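Long-range contacts in probable hydrolase (Pseudomonas aeruginosa, PDB 3OM8), which probably hydrolyses 3-oxoadipate enol-lactone or a related ester, using an alpha/beta-hydrolase fold: residues S16-L21 and H64-V69; V92-F97 and R117-V122; L110-P115 and A205-P210. All coordinates share one frame; numbering follows the deposited sequence.

Interaction 1: S16-L21 and H64-V69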
ATOM      1  N   SER B  16      34.819  16.163   6.300  1.00 52.96           N
ATOM      2  CA  SER B  16      34.250  16.480   7.603  1.00 50.50           C
ATOM      3  C   SER B  16      32.727  16.386   7.525  1.00 53.59           C
ATOM      4  O   SER B  16      32.105  17.049   6.694  1.00 53.62           O
ATOM      5  CB  SER B  16      34.677  17.881   8.045  1.00 52.77           C
ATOM      6  OG  SER B  16      34.155  18.213   9.321  1.00 56.17           O
ATOM      7  N   LEU B  17      32.133  15.547   8.375  1.00 50.86           N
ATOM      8  CA  LEU B  17      30.671  15.376   8.421  1.00 52.70           C
ATOM      9  C   LEU B  17      30.063  16.047   9.645  1.00 51.93           C
ATOM     10  O   LEU B  17      30.481  15.797  10.771  1.00 53.00           O
ATOM     11  CB  LEU B  17      30.293  13.893   8.427  1.00 49.87           C
ATOM     12  CG  LEU B  17      30.687  13.092   7.189  1.00 54.14           C
ATOM     13  CD1 LEU B  17      30.236  11.652   7.337  1.00 60.44           C
ATOM     14  CD2 LEU B  17      30.095  13.719   5.944  1.00 53.06           C
ATOM     15  N   ALA B  18      29.083  16.910   9.417  1.00 45.77           N
ATOM     16  CA  ALA B  18      28.406  17.588  10.508  1.00 46.43           C
ATOM     17  C   ALA B  18      27.275  16.706  11.016  1.00 52.77           C
ATOM     18  O   ALA B  18      26.528  16.136  10.227  1.00 52.61           O
ATOM     19  CB  ALA B  18      27.861  18.909  10.036  1.00 50.51           C
ATOM     20  N   TYR B  19      27.141  16.595  12.331  1.00 56.73           N
ATOM     21  CA  TYR B  19      26.070  15.792  12.904  1.00 53.28           C
ATOM     22  C   TYR B  19      25.620  16.318  14.263  1.00 56.49           C
ATOM     23  O   TYR B  19      26.320  17.123  14.884  1.00 53.35           O
ATOM     24  CB  TYR B  19      26.500  14.324  12.999  1.00 49.50           C
ATOM     25  CG  TYR B  19      27.556  14.032  14.043  1.00 47.54           C
ATOM     26  CD1 TYR B  19      27.211  13.498  15.277  1.00 45.80           C
ATOM     27  CD2 TYR B  19      28.894  14.272  13.792  1.00 49.85           C
ATOM     28  CE1 TYR B  19      28.172  13.216  16.239  1.00 45.04           C
ATOM     29  CE2 TYR B  19      29.864  13.995  14.743  1.00 52.44           C
ATOM     30  CZ  TYR B  19      29.502  13.465  15.961  1.00 53.10           C
ATOM     31  OH  TYR B  19      30.468  13.191  16.906  1.00 48.56           O
ATOM     32  N   ARG B  20      24.437  15.881  14.703  1.00 54.09           N
ATOM     33  CA  ARG B  20      23.941  16.195  16.040  1.00 54.46           C
ATOM     34  C   ARG B  20      23.008  15.115  16.591  1.00 55.67           C
ATOM     35  O   ARG B  20      22.301  14.436  15.841  1.00 55.62           O
ATOM     36  CB  ARG B  20      23.261  17.573  16.094  1.00 55.82           C
ATOM     37  CG  ARG B  20      21.910  17.676  15.404  1.00 56.54           C
ATOM     38  CD  ARG B  20      21.289  19.055  15.614  1.00 56.02           C
ATOM     39  NE  ARG B  20      20.570  19.152  16.879  1.00 68.50           N
ATOM     40  CZ  ARG B  20      21.095  19.579  18.028  1.00 76.21           C
ATOM     41  NH1 ARG B  20      22.360  19.963  18.087  1.00 73.80           N
ATOM     42  NH2 ARG B  20      20.345  19.621  19.128  1.00 78.24           N
ATOM     43  N   LEU B  21      23.027  14.964  17.913  1.00 55.27           N
ATOM     44  CA  LEU B  21      22.130  14.043  18.600  1.00 54.55           C
ATOM     45  C   LEU B  21      21.059  14.804  19.374  1.00 56.67           C
ATOM     46  O   LEU B  21      21.330  15.842  19.987  1.00 53.08           O
ATOM     47  CB  LEU B  21      22.917  13.119  19.522  1.00 54.34           C
ATOM     48  CG  LEU B  21      23.885  12.232  18.739  1.00 61.11           C
ATOM     49  CD1 LEU B  21      25.272  12.253  19.348  1.00 63.27           C
ATOM     50  CD2 LEU B  21      23.358  10.817  18.635  1.00 55.23           C
ATOM     51  N   HIS B  64      26.931  17.975   1.503  1.00 42.90           N
ATOM     52  CA  HIS B  64      25.698  18.709   1.813  1.00 47.88           C
ATOM     53  C   HIS B  64      25.765  19.580   3.069  1.00 50.01           C
ATOM     54  O   HIS B  64      26.541  19.315   4.000  1.00 50.71           O
ATOM     55  CB  HIS B  64      24.532  17.731   2.002  1.00 45.29           C
ATOM     56  CG  HIS B  64      24.044  17.107   0.733  1.00 49.26           C
ATOM     57  ND1 HIS B  64      24.622  15.982   0.186  1.00 52.50           N
ATOM     58  CD2 HIS B  64      23.013  17.434  -0.081  1.00 52.33           C
ATOM     59  CE1 HIS B  64      23.976  15.650  -0.916  1.00 56.59           C
ATOM     60  NE2 HIS B  64      22.992  16.512  -1.098  1.00 54.26           N
ATOM     61  N   GLY B  65      24.909  20.599   3.088  1.00 37.85           N
ATOM     62  CA  GLY B  65      24.711  21.438   4.255  1.00 40.43           C
ATOM     63  C   GLY B  65      25.963  21.850   5.008  1.00 50.83           C
ATOM     64  O   GLY B  65      26.789  22.602   4.498  1.00 53.07           O
ATOM     65  N   ALA B  66      26.102  21.352   6.230  1.00 53.24           N
ATOM     66  CA  ALA B  66      27.170  21.786   7.119  1.00 46.01           C
ATOM     67  C   ALA B  66      28.355  20.853   7.051  1.00 44.20           C
ATOM     68  O   ALA B  66      29.333  21.036   7.765  1.00 47.75           O
ATOM     69  CB  ALA B  66      26.669  21.885   8.545  1.00 38.43           C
ATOM     70  N   SER B  67      28.254  19.835   6.207  1.00 41.48           N
ATOM     71  CA  SER B  67      29.382  18.953   5.968  1.00 46.18           C
ATOM     72  C   SER B  67      30.275  19.526   4.853  1.00 47.61           C
ATOM     73  O   SER B  67      29.866  20.438   4.131  1.00 43.75           O
ATOM     74  CB  SER B  67      28.894  17.548   5.618  1.00 46.93           C
ATOM     75  OG  SER B  67      28.385  16.896   6.773  1.00 49.83           O
ATOM     76  N   SER B  68      31.488  18.994   4.721  1.00 46.72           N
ATOM     77  CA  SER B  68      32.415  19.458   3.692  1.00 48.93           C
ATOM     78  C   SER B  68      32.049  18.810   2.362  1.00 50.56           C
ATOM     79  O   SER B  68      31.244  17.893   2.327  1.00 46.57           O
ATOM     80  CB  SER B  68      33.866  19.154   4.081  1.00 46.74           C
ATOM     81  OG  SER B  68      34.111  17.760   4.177  1.00 41.54           O
ATOM     82  N   VAL B  69      32.637  19.288   1.271  1.00 48.61           N
ATOM     83  CA  VAL B  69      32.214  18.878  -0.058  1.00 48.50           C
ATOM     84  C   VAL B  69      33.364  18.306  -0.870  1.00 57.98           C
ATOM     85  O   VAL B  69      34.028  19.034  -1.609  1.00 59.43           O
ATOM     86  CB  VAL B  69      31.633  20.075  -0.847  1.00 46.95           C
ATOM     87  CG1 VAL B  69      31.107  19.617  -2.199  1.00 45.82           C
ATOM     88  CG2 VAL B  69      30.534  20.789  -0.041  1.00 37.16           C
TER

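Interaction 2: V92-F97 and R117-V122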
ATOM      1  N   VAL B  92      28.423   3.334  19.112  1.00 63.68           N
ATOM      2  CA  VAL B  92      27.154   2.626  19.042  1.00 63.56           C
ATOM      3  C   VAL B  92      27.300   1.362  18.200  1.00 64.31           C
ATOM      4  O   VAL B  92      27.652   1.427  17.022  1.00 58.78           O
ATOM      5  CB  VAL B  92      26.029   3.520  18.479  1.00 63.31           C
ATOM      6  CG1 VAL B  92      24.762   2.706  18.244  1.00 61.90           C
ATOM      7  CG2 VAL B  92      25.743   4.662  19.434  1.00 65.54           C
ATOM      8  N   ARG B  93      27.034   0.212  18.814  1.00 69.24           N
ATOM      9  CA  ARG B  93      27.136  -1.058  18.113  1.00 72.76           C
ATOM     10  C   ARG B  93      26.046  -1.195  17.050  1.00 71.77           C
ATOM     11  O   ARG B  93      26.263  -1.781  15.989  1.00 74.09           O
ATOM     12  CB  ARG B  93      27.059  -2.224  19.103  1.00 84.94           C
ATOM     13  CG  ARG B  93      27.214  -3.588  18.450  1.00 98.13           C
ATOM     14  CD  ARG B  93      28.446  -3.597  17.559  1.00111.37           C
ATOM     15  NE  ARG B  93      28.584  -4.824  16.778  1.00120.20           N
ATOM     16  CZ  ARG B  93      29.502  -5.001  15.830  1.00125.67           C
ATOM     17  NH1 ARG B  93      30.360  -4.027  15.541  1.00124.45           N
ATOM     18  NH2 ARG B  93      29.560  -6.148  15.169  1.00129.06           N
ATOM     19  N   ARG B  94      24.876  -0.636  17.324  1.00 66.92           N
ATOM     20  CA  ARG B  94      23.706  -0.936  16.512  1.00 65.77           C
ATOM     21  C   ARG B  94      22.595   0.099  16.693  1.00 64.08           C
ATOM     22  O   ARG B  94      22.337   0.572  17.799  1.00 66.62           O
ATOM     23  CB  ARG B  94      23.205  -2.342  16.855  1.00 58.28           C
ATOM     24  CG  ARG B  94      22.072  -2.836  15.994  1.00 62.52           C
ATOM     25  CD  ARG B  94      21.687  -4.268  16.363  1.00 70.38           C
ATOM     26  NE  ARG B  94      21.928  -5.163  15.236  1.00 80.31           N
ATOM     27  CZ  ARG B  94      21.173  -6.211  14.929  1.00 81.86           C
ATOM     28  NH1 ARG B  94      21.475  -6.958  13.868  1.00 71.50           N
ATOM     29  NH2 ARG B  94      20.114  -6.508  15.680  1.00 87.23           N
ATOM     30  N   ALA B  95      21.941   0.448  15.595  1.00 59.45           N
ATOM     31  CA  ALA B  95      20.958   1.515  15.614  1.00 56.20           C
ATOM     32  C   ALA B  95      19.823   1.204  14.662  1.00 52.30           C
ATOM     33  O   ALA B  95      19.976   0.398  13.743  1.00 53.02           O
ATOM     34  CB  ALA B  95      21.617   2.836  15.211  1.00 49.24           C
ATOM     35  N   HIS B  96      18.685   1.850  14.877  1.00 43.47           N
ATOM     36  CA  HIS B  96      17.638   1.836  13.870  1.00 50.23           C
ATOM     37  C   HIS B  96      18.041   2.851  12.816  1.00 52.05           C
ATOM     38  O   HIS B  96      18.699   3.834  13.128  1.00 53.18           O
ATOM     39  CB  HIS B  96      16.283   2.227  14.468  1.00 46.40           C
ATOM     40  CG  HIS B  96      15.747   1.239  15.454  1.00 52.71           C
ATOM     41  ND1 HIS B  96      15.494  -0.074  15.123  1.00 57.49           N
ATOM     42  CD2 HIS B  96      15.396   1.378  16.755  1.00 51.59           C
ATOM     43  CE1 HIS B  96      15.021  -0.708  16.184  1.00 59.24           C
ATOM     44  NE2 HIS B  96      14.949   0.151  17.185  1.00 55.36           N
ATOM     45  N   PHE B  97      17.630   2.621  11.576  1.00 50.51           N
ATOM     46  CA  PHE B  97      17.971   3.516  10.495  1.00 46.82           C
ATOM     47  C   PHE B  97      16.738   3.916   9.717  1.00 47.69           C
ATOM     48  O   PHE B  97      15.992   3.061   9.261  1.00 49.65           O
ATOM     49  CB  PHE B  97      18.981   2.851   9.551  1.00 53.44           C
ATOM     50  CG  PHE B  97      19.537   3.785   8.490  1.00 51.21           C
ATOM     51  CD1 PHE B  97      20.716   4.474   8.703  1.00 50.41           C
ATOM     52  CD2 PHE B  97      18.870   3.970   7.287  1.00 50.78           C
ATOM     53  CE1 PHE B  97      21.215   5.333   7.734  1.00 52.91           C
ATOM     54  CE2 PHE B  97      19.365   4.818   6.320  1.00 52.09           C
ATOM     55  CZ  PHE B  97      20.535   5.500   6.542  1.00 50.00           C
ATOM     56  N   ARG B 117      25.061  -3.856  12.162  1.00 52.16           N
ATOM     57  CA  ARG B 117      25.019  -2.502  12.719  1.00 50.81           C
ATOM     58  C   ARG B 117      23.598  -1.924  12.702  1.00 60.28           C
ATOM     59  O   ARG B 117      23.354  -0.855  13.271  1.00 61.96           O
ATOM     60  CB  ARG B 117      25.945  -1.558  11.936  1.00 54.18           C
ATOM     61  CG  ARG B 117      27.395  -2.035  11.742  1.00 55.47           C
ATOM     62  CD  ARG B 117      28.135  -2.229  13.058  1.00 54.51           C
ATOM     63  NE  ARG B 117      28.217  -1.010  13.858  1.00 54.80           N
ATOM     64  CZ  ARG B 117      29.245  -0.170  13.838  1.00 62.18           C
ATOM     65  NH1 ARG B 117      30.280  -0.407  13.043  1.00 63.99           N
ATOM     66  NH2 ARG B 117      29.231   0.914  14.604  1.00 61.67           N
ATOM     67  N   ILE B 118      22.672  -2.628  12.044  1.00 52.18           N
ATOM     68  CA  ILE B 118      21.303  -2.145  11.868  1.00 53.30           C
ATOM     69  C   ILE B 118      20.262  -2.972  12.644  1.00 58.88           C
ATOM     70  O   ILE B 118      20.225  -4.204  12.548  1.00 58.31           O
ATOM     71  CB  ILE B 118      20.881  -2.144  10.378  1.00 52.08           C
ATOM     72  CG1 ILE B 118      21.833  -1.310   9.524  1.00 56.07           C
ATOM     73  CG2 ILE B 118      19.452  -1.640  10.237  1.00 51.44           C
ATOM     74  CD1 ILE B 118      21.898   0.165   9.897  1.00 56.94           C
ATOM     75  N   GLU B 119      19.415  -2.286  13.407  1.00 60.58           N
ATOM     76  CA  GLU B 119      18.296  -2.936  14.091  1.00 60.85           C
ATOM     77  C   GLU B 119      17.128  -3.022  13.124  1.00 53.84           C
ATOM     78  O   GLU B 119      17.048  -3.947  12.316  1.00 56.76           O
ATOM     79  CB  GLU B 119      17.886  -2.149  15.338  1.00 70.53           C
ATOM     80  CG  GLU B 119      18.075  -2.890  16.660  1.00 82.20           C
ATOM     81  CD  GLU B 119      17.039  -3.968  16.870  1.00 96.60           C
ATOM     82  OE1 GLU B 119      16.920  -4.858  16.004  1.00101.88           O
ATOM     83  OE2 GLU B 119      16.339  -3.929  17.904  1.00106.13           O
ATOM     84  N   ARG B 120      16.231  -2.043  13.190  1.00 43.35           N
ATOM     85  CA  ARG B 120      15.123  -1.983  12.243  1.00 42.90           C
ATOM     86  C   ARG B 120      15.346  -0.927  11.160  1.00 51.49           C
ATOM     87  O   ARG B 120      15.980   0.107  11.396  1.00 51.07           O
ATOM     88  CB  ARG B 120      13.801  -1.771  12.975  1.00 46.50           C
ATOM     89  CG  ARG B 120      13.475  -2.939  13.905  1.00 48.02           C
ATOM     90  CD  ARG B 120      12.102  -2.837  14.558  1.00 46.24           C
ATOM     91  NE  ARG B 120      11.996  -3.795  15.658  1.00 49.10           N
ATOM     92  CZ  ARG B 120      10.937  -3.926  16.454  1.00 51.38           C
ATOM     93  NH1 ARG B 120      10.961  -4.825  17.424  1.00 53.66           N
ATOM     94  NH2 ARG B 120       9.858  -3.168  16.285  1.00 40.73           N
ATOM     95  N   LEU B 121      14.828  -1.199   9.969  1.00 50.00           N
ATOM     96  CA  LEU B 121      15.113  -0.362   8.813  1.00 48.61           C
ATOM     97  C   LEU B 121      13.843   0.247   8.225  1.00 48.24           C
ATOM     98  O   LEU B 121      12.885  -0.464   7.907  1.00 49.44           O
ATOM     99  CB  LEU B 121      15.854  -1.184   7.755  1.00 41.84           C
ATOM    100  CG  LEU B 121      16.276  -0.556   6.434  1.00 52.97           C
ATOM    101  CD1 LEU B 121      17.410   0.490   6.634  1.00 42.33           C
ATOM    102  CD2 LEU B 121      16.714  -1.672   5.482  1.00 49.03           C
ATOM    103  N   VAL B 122      13.834   1.571   8.107  1.00 41.97           N
ATOM    104  CA  VAL B 122      12.764   2.278   7.410  1.00 43.43           C
ATOM    105  C   VAL B 122      13.313   2.936   6.139  1.00 50.99           C
ATOM    106  O   VAL B 122      14.367   3.579   6.161  1.00 49.41           O
ATOM    107  CB  VAL B 122      12.097   3.335   8.299  1.00 43.47           C
ATOM    108  CG1 VAL B 122      10.866   3.916   7.603  1.00 40.89           C
ATOM    109  CG2 VAL B 122      11.699   2.719   9.649  1.00 47.38           C
TER

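Interaction 3: L110-P115 and A205-P210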
ATOM      1  N   LEU B 110      23.521  -0.349   3.836  1.00 51.29           N
ATOM      2  CA  LEU B 110      23.902  -0.750   5.182  1.00 51.55           C
ATOM      3  C   LEU B 110      23.321  -2.128   5.526  1.00 55.30           C
ATOM      4  O   LEU B 110      23.993  -2.959   6.137  1.00 54.85           O
ATOM      5  CB  LEU B 110      23.461   0.293   6.205  1.00 51.04           C
ATOM      6  CG  LEU B 110      24.170   1.634   6.071  1.00 50.32           C
ATOM      7  CD1 LEU B 110      23.424   2.737   6.809  1.00 48.61           C
ATOM      8  CD2 LEU B 110      25.600   1.512   6.571  1.00 53.77           C
ATOM      9  N   ALA B 111      22.083  -2.378   5.114  1.00 51.60           N
ATOM     10  CA  ALA B 111      21.439  -3.651   5.418  1.00 52.62           C
ATOM     11  C   ALA B 111      22.140  -4.779   4.678  1.00 57.53           C
ATOM     12  O   ALA B 111      22.192  -5.910   5.156  1.00 54.19           O
ATOM     13  CB  ALA B 111      19.966  -3.612   5.054  1.00 48.62           C
ATOM     14  N   LEU B 112      22.689  -4.468   3.512  1.00 61.01           N
ATOM     15  CA  LEU B 112      23.384  -5.478   2.720  1.00 58.76           C
ATOM     16  C   LEU B 112      24.818  -5.718   3.186  1.00 55.60           C
ATOM     17  O   LEU B 112      25.293  -6.850   3.177  1.00 62.53           O
ATOM     18  CB  LEU B 112      23.367  -5.104   1.236  1.00 52.77           C
ATOM     19  CG  LEU B 112      22.026  -5.281   0.523  1.00 52.89           C
ATOM     20  CD1 LEU B 112      22.032  -4.564  -0.812  1.00 53.07           C
ATOM     21  CD2 LEU B 112      21.717  -6.759   0.341  1.00 44.74           C
ATOM     22  N   HIS B 113      25.500  -4.664   3.615  1.00 49.94           N
ATOM     23  CA  HIS B 113      26.940  -4.757   3.833  1.00 54.64           C
ATOM     24  C   HIS B 113      27.363  -4.661   5.293  1.00 56.86           C
ATOM     25  O   HIS B 113      28.460  -5.098   5.659  1.00 56.88           O
ATOM     26  CB  HIS B 113      27.677  -3.727   2.965  1.00 54.57           C
ATOM     27  CG  HIS B 113      27.501  -3.959   1.499  1.00 59.51           C
ATOM     28  ND1 HIS B 113      26.590  -3.261   0.738  1.00 60.57           N
ATOM     29  CD2 HIS B 113      28.092  -4.843   0.661  1.00 64.30           C
ATOM     30  CE1 HIS B 113      26.635  -3.695  -0.510  1.00 62.69           C
ATOM     31  NE2 HIS B 113      27.541  -4.654  -0.583  1.00 64.28           N
ATOM     32  N   ALA B 114      26.493  -4.102   6.125  1.00 57.05           N
ATOM     33  CA  ALA B 114      26.768  -4.008   7.553  1.00 60.06           C
ATOM     34  C   ALA B 114      25.517  -4.300   8.405  1.00 65.06           C
ATOM     35  O   ALA B 114      25.177  -3.532   9.311  1.00 61.29           O
ATOM     36  CB  ALA B 114      27.342  -2.647   7.883  1.00 52.25           C
ATOM     37  N   PRO B 115      24.841  -5.428   8.121  1.00 63.81           N
ATOM     38  CA  PRO B 115      23.555  -5.735   8.760  1.00 64.67           C
ATOM     39  C   PRO B 115      23.673  -5.733  10.279  1.00 63.26           C
ATOM     40  O   PRO B 115      22.758  -5.287  10.963  1.00 55.32           O
ATOM     41  CB  PRO B 115      23.233  -7.149   8.257  1.00 64.46           C
ATOM     42  CG  PRO B 115      24.524  -7.701   7.759  1.00 65.46           C
ATOM     43  CD  PRO B 115      25.311  -6.528   7.262  1.00 65.73           C
ATOM     44  N   ALA B 205      16.731  -9.575  -1.821  1.00 61.46           N
ATOM     45  CA  ALA B 205      16.294 -10.837  -1.213  1.00 67.54           C
ATOM     46  C   ALA B 205      17.209 -11.308  -0.079  1.00 66.60           C
ATOM     47  O   ALA B 205      16.839 -12.182   0.694  1.00 59.85           O
ATOM     48  CB  ALA B 205      16.155 -11.928  -2.275  1.00 62.83           C
ATOM     49  N   ARG B 206      18.397 -10.722   0.023  1.00 66.14           N
ATOM     50  CA  ARG B 206      19.364 -11.123   1.043  1.00 70.79           C
ATOM     51  C   ARG B 206      19.137 -10.416   2.369  1.00 67.84           C
ATOM     52  O   ARG B 206      19.574 -10.894   3.409  1.00 69.65           O
ATOM     53  CB  ARG B 206      20.796 -10.848   0.572  1.00 73.91           C
ATOM     54  CG  ARG B 206      21.221 -11.628  -0.662  1.00 81.28           C
ATOM     55  CD  ARG B 206      22.515 -11.071  -1.243  1.00 91.84           C
ATOM     56  NE  ARG B 206      22.800 -11.647  -2.556  1.00104.07           N
ATOM     57  CZ  ARG B 206      23.656 -11.132  -3.435  1.00112.22           C
ATOM     58  NH1 ARG B 206      23.845 -11.729  -4.606  1.00111.62           N
ATOM     59  NH2 ARG B 206      24.319 -10.017  -3.148  1.00115.40           N
ATOM     60  N   ILE B 207      18.472  -9.267   2.330  1.00 61.98           N
ATOM     61  CA  ILE B 207      18.252  -8.481   3.537  1.00 56.97           C
ATOM     62  C   ILE B 207      17.426  -9.253   4.574  1.00 59.86           C
ATOM     63  O   ILE B 207      16.386  -9.831   4.252  1.00 59.54           O
ATOM     64  CB  ILE B 207      17.576  -7.145   3.203  1.00 51.83           C
ATOM     65  CG1 ILE B 207      18.556  -6.248   2.450  1.00 52.77           C
ATOM     66  CG2 ILE B 207      17.070  -6.457   4.471  1.00 47.20           C
ATOM     67  CD1 ILE B 207      17.950  -4.989   1.901  1.00 51.27           C
ATOM     68  N   GLU B 208      17.908  -9.267   5.813  1.00 61.69           N
ATOM     69  CA  GLU B 208      17.224  -9.950   6.907  1.00 61.12           C
ATOM     70  C   GLU B 208      16.922  -9.035   8.094  1.00 63.26           C
ATOM     71  O   GLU B 208      16.645  -9.514   9.192  1.00 69.70           O
ATOM     72  CB  GLU B 208      18.004 -11.191   7.362  1.00 64.33           C
ATOM     73  CG  GLU B 208      19.513 -11.001   7.518  1.00 72.53           C
ATOM     74  CD  GLU B 208      19.900 -10.285   8.807  1.00 81.38           C
ATOM     75  OE1 GLU B 208      20.068 -10.959   9.844  1.00 83.85           O
ATOM     76  OE2 GLU B 208      20.053  -9.047   8.778  1.00 84.74           O
ATOM     77  N   ARG B 209      16.978  -7.722   7.874  1.00 56.88           N
ATOM     78  CA  ARG B 209      16.516  -6.769   8.878  1.00 56.09           C
ATOM     79  C   ARG B 209      15.018  -6.516   8.674  1.00 55.65           C
ATOM     80  O   ARG B 209      14.532  -6.503   7.537  1.00 51.12           O
ATOM     81  CB  ARG B 209      17.280  -5.435   8.793  1.00 53.81           C
ATOM     82  CG  ARG B 209      18.815  -5.534   8.856  1.00 57.02           C
ATOM     83  CD  ARG B 209      19.284  -6.596   9.845  1.00 62.58           C
ATOM     84  NE  ARG B 209      18.796  -6.326  11.185  1.00 69.82           N
ATOM     85  CZ  ARG B 209      18.382  -7.251  12.042  1.00 68.33           C
ATOM     86  NH1 ARG B 209      17.954  -6.878  13.236  1.00 71.54           N
ATOM     87  NH2 ARG B 209      18.399  -8.540  11.721  1.00 63.61           N
ATOM     88  N   PRO B 210      14.277  -6.316   9.775  1.00 49.23           N
ATOM     89  CA  PRO B 210      12.871  -5.937   9.621  1.00 46.63           C
ATOM     90  C   PRO B 210      12.800  -4.621   8.879  1.00 48.56           C
ATOM     91  O   PRO B 210      13.452  -3.669   9.283  1.00 53.26           O
ATOM     92  CB  PRO B 210      12.395  -5.746  11.064  1.00 43.61           C
ATOM     93  CG  PRO B 210      13.333  -6.582  11.881  1.00 48.93           C
ATOM     94  CD  PRO B 210      14.663  -6.456  11.188  1.00 48.44           C
TER

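Interaction 1: S16-L21 and H64-V69
S67 and S68 grip the first residues of strand 16-22 where the alpha/beta-hydrolase sheet gives way to the loop between strand 55-59 and helix 76-90. This loop folds through a type II' beta turn from H64 to S67, closed by S67 N bonding to H64 O at 2.8 Å. G65 occupies the second turn position with positive phi, a conformation that glycine adopts readily. The turn ends on S67, with S68 directly after it, and each uses its short hydroxyl to take up a backbone N-H of the strand.

S68 forms a bracket with S16. Its N donates to S16 O at 2.8 Å, while its OG accepts from S16 N at 2.7 Å in an almost straight bond (176°). The hydroxyl can turn back to the strand because OG stands between the backbone N and the carbonyl carbon (chi1 63°). A side-chain oxygen thus does the work of a partner strand's carbonyl.

S67 acts differently. With OG anti to its carbonyl carbon (chi1 -73°), the hydroxyl reaches A18 N, the OG to N distance being 2.7 Å; D60 O provides a second hydrogen bond to the same OG. The buried hydroxyl thus has two partners, and D60, just past the end of strand 55-59, also pairs through its backbone with A18. L17 turns its CB away, but its CD2 branch curls back beside the S67 hydroxyl, and CD2 lies 3.7 Å from OG.

Alanine suits position 18 because its CB points toward the turn, where little bulk fits between the two backbones. The methyl carbon meets the methyl and the carbonyl oxygen of A66, with A18 CB 3.5 Å from A66 CB and 3.4 Å from A66 O.

Interaction 2: V92-F97 and R117-V122
A95 and F97 pair with the chain from R117 to V122 in parallel fashion. A95 N bonds to R117 O at 3.0 Å, and E119 N returns the bond to A95 O at 2.8 Å. Farther on, F97 N reaches R120 O at 3.0 Å, and V122 N reaches F97 O at 2.9 Å. F97 CD2 lies beside L121 CD1, and F97 CB against I118 CD1. Between the two pairs of backbone bonds the register slips by one residue, a beta bulge at the corner the chain turns around E119 and R120.

The bulge takes R120 N away from the ladder, and H96 picks it up: R120 N donates to H96 ND1 at 2.9 Å, approaching in the plane of the imidazole. With CG anti to the carbonyl carbon (chi1 -66°), the ring leans across to the bulge and lies alongside the CB atoms of E119 and R120. Histidine suits this place by offering a flat ring to pack and a nitrogen acceptor for a buried amide.

At the start of the ladder, R117 folds its chain at chi2 and chi3 so that NH2 donates to V92 O at 2.9 Å and NE to R93 O at 3.0 Å, gripping two successive carbonyls. R94 lays one guanidinium face over I118 O, and its NH2 forms a long, purely electrostatic salt bridge to E119 OE1 at 3.6 Å.

Outside this shell, D88 pairs with R117 NH2, and Q116 O takes R94 NE. R120 extends to F263 O and to A205 of the second subunit. Helix 102-113 packs on F97. Two adjacent parallel strands joined through that helix make a beta-alpha-beta crossover, here the one whose first strand probably leads into the nucleophile elbow of the alpha/beta hydrolases.

Interaction 3: L110-P115 and A205-P210
The backbones come closest at L112 and I207, whose CA atoms are 6.0 Å apart, and no hydrogen bond joins the last turn of the helix to the irregular segment 205-210; the contact is made by side chains. I207 is the central piece. Its CG1 branch, anti to the carbonyl carbon (chi1 -70°), rises to the helix and fits between two neighbours, with CG1 3.8 Å from L112 CD2 and 4.0 Å from A111 CB. CG1 is thus shared by both, while I207 CD1 and CG2 add contacts to the A111 methyl alone. Alanine allows this close approach because its side chain ends at CB, while the longer L112 crosses I207 at about a right angle and sends CD2 on to R206 CB, the L112 CD2 to R206 CB distance being 4.2 Å.

In alpha/beta-hydrolase terms, helix 102-113 crosses over one side of the central sheet, and segment 205-210 is the lead-in to strand 211-216 of that sheet. The contact therefore seats the end of a crossover helix on the entrance to a strand next to 118-124, the strand the helix leads into.

Beyond the helix, A114 leaves helical geometry and P115 directs its CB toward the loop. E208 curls at chi2 (78°) and brings its carboxylate to the prolyl ring, E208 OE2 lying 3.7 Å from P115 CB. E208 OE2 also has a weak bond, part of a salt bridge, to R209 NH2 at 3.4 Å. R209 bends at chi2 and chi3, passes its CD 3.9 Å from P115 O, and gives its NE to I118 O, its strongest polar partner. The flat guanidinium is also covered on one face by the CD atom of P210, which sits over its centre.

How the interactions relate
Interactions 2 and 3 are neighbours, with centres 10 Å apart, and they share the beta-alpha-beta unit of strand 95-100, helix 102-113 and strand 118-124. Their segments alternate along the chain, and they touch directly: P210 O meets L121 N, and L110 packs on F97. Strand 211-216 is thereby tied to strand 118-124, its neighbour in the sheet. Interaction 1 closes earlier in the chain and stands apart, its centre 20 Å from that of interaction 2 and 26 Å from that of interaction 3. Through strand 16-22 it lies toward one end of the sheet, and interactions 2 and 3 form a cluster farther along it.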